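Local coordinates for protein 4-hydroxy-tetrahydrodipicolinate synthase (Methanocaldococcus jannaschii DSM 2661, PDB 2YXG) that probably catalyses the condensation of pyruvate with aspartate semialdehyde to 4-hydroxy-tetrahydrodipicolinate, a step of lysine biosynthesis, at residues N107-G119 with A139-E153. Numbering follows the deposited sequence.
Sequences NKPTQEGLRKHFG and AVNLEPKTVKLLAEE
Neighbouring outer helices of the TIM barrel, 111-119 and 144-153, pack through Gln111, Arg115 and Phe118 against Thr146, Leu149 and Leu150; the segments' axes approach to 9.9 Å, with 29° between their N-to-C directions. The Gln111 amide pins the N-terminal end of the second helix. Its OE1 takes two bonds: Thr146 OG1 donates to Gln111 OE1 at 2.7 Å, in the carbonyl plane on a lone pair, whereas the N-cap amide Glu143 N approaches Gln111 OE1 at 3.1 Å from above that plane. Gln111 NE2 donates to Asn141 O (2.6 Å), and the bend at chi2 (-60°) carries the amide across to these partners. The carboxylate of Glu143 stacks on this amide, the planes 11° apart, which with the bonds fixes its rotation. Inward, towards strand 129-133 of the barrel wall, Leu114 CD1 meets Leu142 CD1 at 4.0 Å and Phe118 CB lies 3.8 Å from Leu150 CD1; Phe118, Leu142 and Leu150 all touch Leu131 of that strand. Arg115 fits as a knob among Thr146, Leu149, Leu150 and Glu153. Glu112 holds the Arg115 guanidinium side-on through NE and NH2, while Arg115 NH1 lies 4.0 Å from Glu153 OE1, a long salt bridge supplemented by a bridging water.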
# COMPACT_ATOMS: atom_id res chain seq x y z
N ASN A 107 17.38 -3.17 6.20
CA ASN A 107 17.71 -4.58 6.08
C ASN A 107 16.58 -5.59 6.32
O ASN A 107 16.76 -6.81 6.07
CB ASN A 107 19.05 -4.94 6.76
CG ASN A 107 19.09 -4.67 8.24
OD1 ASN A 107 18.14 -4.15 8.83
ND2 ASN A 107 20.23 -5.02 8.87
N LYS A 108 15.42 -5.07 6.78
CA LYS A 108 14.15 -5.81 6.93
C LYS A 108 14.26 -7.16 7.61
O LYS A 108 13.90 -8.20 7.02
CB LYS A 108 13.38 -6.00 5.60
CG LYS A 108 12.82 -4.73 5.00
CD LYS A 108 12.23 -4.93 3.62
CE LYS A 108 10.78 -5.46 3.69
NZ LYS A 108 10.10 -5.39 2.31
N PRO A 109 14.72 -7.15 8.87
CA PRO A 109 14.74 -8.43 9.61
C PRO A 109 13.32 -8.91 9.83
O PRO A 109 12.36 -8.14 9.71
CB PRO A 109 15.41 -8.07 10.93
CG PRO A 109 15.21 -6.67 11.07
CD PRO A 109 15.27 -6.06 9.68
N THR A 110 13.20 -10.21 10.04
CA THR A 110 11.96 -10.90 10.40
C THR A 110 11.59 -10.57 11.86
O THR A 110 12.42 -10.04 12.62
CB THR A 110 12.23 -12.43 10.33
OG1 THR A 110 13.20 -12.77 11.33
CG2 THR A 110 12.80 -12.83 8.91
N GLN A 111 10.37 -10.88 12.27
CA GLN A 111 9.98 -10.73 13.69
C GLN A 111 10.96 -11.33 14.70
O GLN A 111 11.26 -10.71 15.73
CB GLN A 111 8.56 -11.28 13.92
CG GLN A 111 7.53 -10.49 13.14
CD GLN A 111 7.49 -8.99 13.53
OE1 GLN A 111 7.44 -8.65 14.69
NE2 GLN A 111 7.52 -8.11 12.55
N GLU A 112 11.48 -12.52 14.40
CA GLU A 112 12.40 -13.24 15.28
C GLU A 112 13.74 -12.52 15.29
O GLU A 112 14.41 -12.38 16.35
CB GLU A 112 12.50 -14.71 14.80
CG GLU A 112 13.36 -15.66 15.66
CD GLU A 112 13.05 -15.61 17.19
OE1 GLU A 112 11.85 -15.44 17.61
OE2 GLU A 112 14.03 -15.73 17.96
N GLY A 113 14.12 -12.01 14.11
CA GLY A 113 15.33 -11.16 13.99
C GLY A 113 15.21 -9.90 14.84
O GLY A 113 16.13 -9.54 15.57
N LEU A 114 14.05 -9.27 14.77
CA LEU A 114 13.74 -8.16 15.69
C LEU A 114 13.81 -8.53 17.16
O LEU A 114 14.36 -7.78 17.94
CB LEU A 114 12.36 -7.54 15.39
CG LEU A 114 12.17 -6.83 14.03
CD1 LEU A 114 10.70 -6.45 13.80
CD2 LEU A 114 13.07 -5.57 13.96
N ARG A 115 13.20 -9.66 17.54
CA ARG A 115 13.23 -10.09 18.95
C ARG A 115 14.67 -10.25 19.41
O ARG A 115 15.07 -9.77 20.45
CB ARG A 115 12.42 -11.37 19.14
CG ARG A 115 12.08 -11.80 20.61
CD ARG A 115 11.57 -13.29 20.68
NE ARG A 115 12.62 -14.24 20.24
CZ ARG A 115 13.75 -14.46 20.92
NH1 ARG A 115 13.95 -13.85 22.09
NH2 ARG A 115 14.67 -15.28 20.44
N LYS A 116 15.47 -10.93 18.61
CA LYS A 116 16.85 -11.24 18.97
C LYS A 116 17.65 -9.96 19.04
O LYS A 116 18.37 -9.72 20.02
CB LYS A 116 17.46 -12.13 17.91
CG LYS A 116 17.20 -13.64 18.03
CD LYS A 116 18.01 -14.38 16.92
CE LYS A 116 18.24 -15.82 17.26
NZ LYS A 116 17.09 -16.68 16.80
N HIS A 117 17.53 -9.12 18.00
CA HIS A 117 18.07 -7.75 18.04
C HIS A 117 17.74 -7.01 19.33
O HIS A 117 18.67 -6.59 20.03
CB HIS A 117 17.64 -6.94 16.82
CG HIS A 117 18.18 -5.54 16.80
ND1 HIS A 117 17.47 -4.46 17.30
CD2 HIS A 117 19.34 -5.04 16.31
CE1 HIS A 117 18.17 -3.35 17.10
NE2 HIS A 117 19.31 -3.68 16.52
N PHE A 118 16.46 -6.87 19.68
CA PHE A 118 16.11 -6.08 20.91
C PHE A 118 16.51 -6.83 22.19
O PHE A 118 16.74 -6.24 23.21
CB PHE A 118 14.61 -5.66 20.97
CG PHE A 118 14.22 -4.61 19.96
CD1 PHE A 118 14.86 -3.36 19.94
CD2 PHE A 118 13.26 -4.87 19.01
CE1 PHE A 118 14.52 -2.39 19.00
CE2 PHE A 118 12.89 -3.86 18.07
CZ PHE A 118 13.52 -2.65 18.08
N GLY A 119 16.53 -8.16 22.11
CA GLY A 119 17.01 -9.02 23.20
C GLY A 119 18.45 -8.69 23.54
O GLY A 119 18.78 -8.53 24.71
N ALA A 139 10.47 0.07 6.68
CA ALA A 139 10.03 -1.07 5.83
C ALA A 139 9.66 -2.31 6.69
O ALA A 139 9.37 -3.38 6.15
CB ALA A 139 11.13 -1.46 4.79
N VAL A 140 9.67 -2.17 8.02
CA VAL A 140 9.29 -3.27 8.87
C VAL A 140 8.26 -2.82 9.95
O VAL A 140 8.24 -1.66 10.39
CB VAL A 140 10.56 -3.94 9.42
CG1 VAL A 140 11.20 -3.11 10.57
CG2 VAL A 140 10.29 -5.37 9.78
N ASN A 141 7.39 -3.72 10.34
CA ASN A 141 6.45 -3.46 11.40
C ASN A 141 6.72 -4.40 12.56
O ASN A 141 6.66 -5.61 12.40
CB ASN A 141 5.00 -3.61 10.91
CG ASN A 141 3.96 -3.26 12.02
OD1 ASN A 141 4.08 -2.22 12.69
ND2 ASN A 141 2.97 -4.17 12.26
N LEU A 142 7.05 -3.86 13.72
CA LEU A 142 7.20 -4.67 14.92
C LEU A 142 5.81 -5.05 15.45
O LEU A 142 5.05 -4.19 15.88
CB LEU A 142 7.93 -3.87 15.99
CG LEU A 142 8.13 -4.49 17.39
CD1 LEU A 142 9.08 -5.76 17.36
CD2 LEU A 142 8.66 -3.46 18.29
N GLU A 143 5.51 -6.33 15.43
CA GLU A 143 4.17 -6.81 15.75
C GLU A 143 3.97 -6.87 17.24
O GLU A 143 4.93 -7.15 17.96
CB GLU A 143 3.95 -8.20 15.14
CG GLU A 143 3.93 -8.06 13.65
CD GLU A 143 3.85 -9.39 12.90
OE1 GLU A 143 3.60 -10.46 13.51
OE2 GLU A 143 4.01 -9.37 11.67
N PRO A 144 2.71 -6.62 17.69
CA PRO A 144 2.42 -6.71 19.13
C PRO A 144 2.80 -8.09 19.73
O PRO A 144 3.25 -8.15 20.88
CB PRO A 144 0.91 -6.37 19.23
CG PRO A 144 0.62 -5.54 17.93
CD PRO A 144 1.53 -6.23 16.89
N LYS A 145 2.72 -9.18 18.96
CA LYS A 145 3.12 -10.48 19.52
C LYS A 145 4.60 -10.50 19.88
O LYS A 145 4.98 -11.11 20.87
CB LYS A 145 2.79 -11.69 18.60
CG LYS A 145 3.60 -11.78 17.27
CD LYS A 145 3.22 -13.11 16.51
CE LYS A 145 3.95 -13.25 15.13
NZ LYS A 145 3.50 -14.44 14.28
N THR A 146 5.40 -9.82 19.06
CA THR A 146 6.82 -9.72 19.23
C THR A 146 7.15 -8.82 20.40
O THR A 146 7.97 -9.19 21.22
CB THR A 146 7.54 -9.30 17.95
OG1 THR A 146 7.10 -10.15 16.89
CG2 THR A 146 9.06 -9.42 18.10
N VAL A 147 6.51 -7.66 20.50
CA VAL A 147 6.63 -6.84 21.71
C VAL A 147 6.30 -7.59 23.01
O VAL A 147 6.98 -7.39 24.03
CB VAL A 147 5.75 -5.61 21.64
CG1 VAL A 147 5.83 -4.82 22.96
CG2 VAL A 147 6.11 -4.75 20.39
N LYS A 148 5.23 -8.40 22.99
CA LYS A 148 4.78 -9.14 24.17
C LYS A 148 5.84 -10.15 24.66
O LYS A 148 6.14 -10.18 25.86
CB LYS A 148 3.42 -9.79 23.92
CG LYS A 148 2.85 -10.70 25.08
CD LYS A 148 1.53 -11.29 24.58
CE LYS A 148 0.66 -11.81 25.74
NZ LYS A 148 1.15 -13.14 26.19
N LEU A 149 6.45 -10.92 23.74
CA LEU A 149 7.61 -11.80 24.05
C LEU A 149 8.77 -11.03 24.66
O LEU A 149 9.29 -11.41 25.71
CB LEU A 149 8.11 -12.59 22.82
CG LEU A 149 7.05 -13.54 22.21
CD1 LEU A 149 7.47 -14.08 20.84
CD2 LEU A 149 6.61 -14.68 23.17
N LEU A 150 9.15 -9.93 24.02
CA LEU A 150 10.19 -9.03 24.59
C LEU A 150 9.96 -8.63 26.05
O LEU A 150 10.85 -8.80 26.91
CB LEU A 150 10.36 -7.77 23.74
CG LEU A 150 11.11 -8.11 22.44
CD1 LEU A 150 11.03 -6.97 21.36
CD2 LEU A 150 12.52 -8.48 22.79
N ALA A 151 8.77 -8.09 26.30
CA ALA A 151 8.41 -7.60 27.62
C ALA A 151 8.31 -8.77 28.60
O ALA A 151 8.74 -8.64 29.74
CB ALA A 151 7.09 -6.84 27.57
N GLU A 152 7.75 -9.90 28.16
CA GLU A 152 7.72 -11.09 29.02
C GLU A 152 9.11 -11.56 29.43
O GLU A 152 9.27 -12.03 30.56
CB GLU A 152 6.90 -12.25 28.43
CG GLU A 152 5.38 -11.95 28.43
CD GLU A 152 4.51 -12.95 27.63
OE1 GLU A 152 5.03 -13.66 26.70
OE2 GLU A 152 3.27 -13.00 27.96
N GLU A 153 10.12 -11.40 28.56
CA GLU A 153 11.47 -11.80 28.92
C GLU A 153 12.33 -10.77 29.64
O GLU A 153 13.16 -11.10 30.50
CB GLU A 153 12.26 -12.31 27.71
CG GLU A 153 13.66 -12.72 28.13
CD GLU A 153 14.35 -13.73 27.22
OE1 GLU A 153 13.91 -13.99 26.07
OE2 GLU A 153 15.39 -14.27 27.69
O HOH W 1 12.08 -12.48 24.23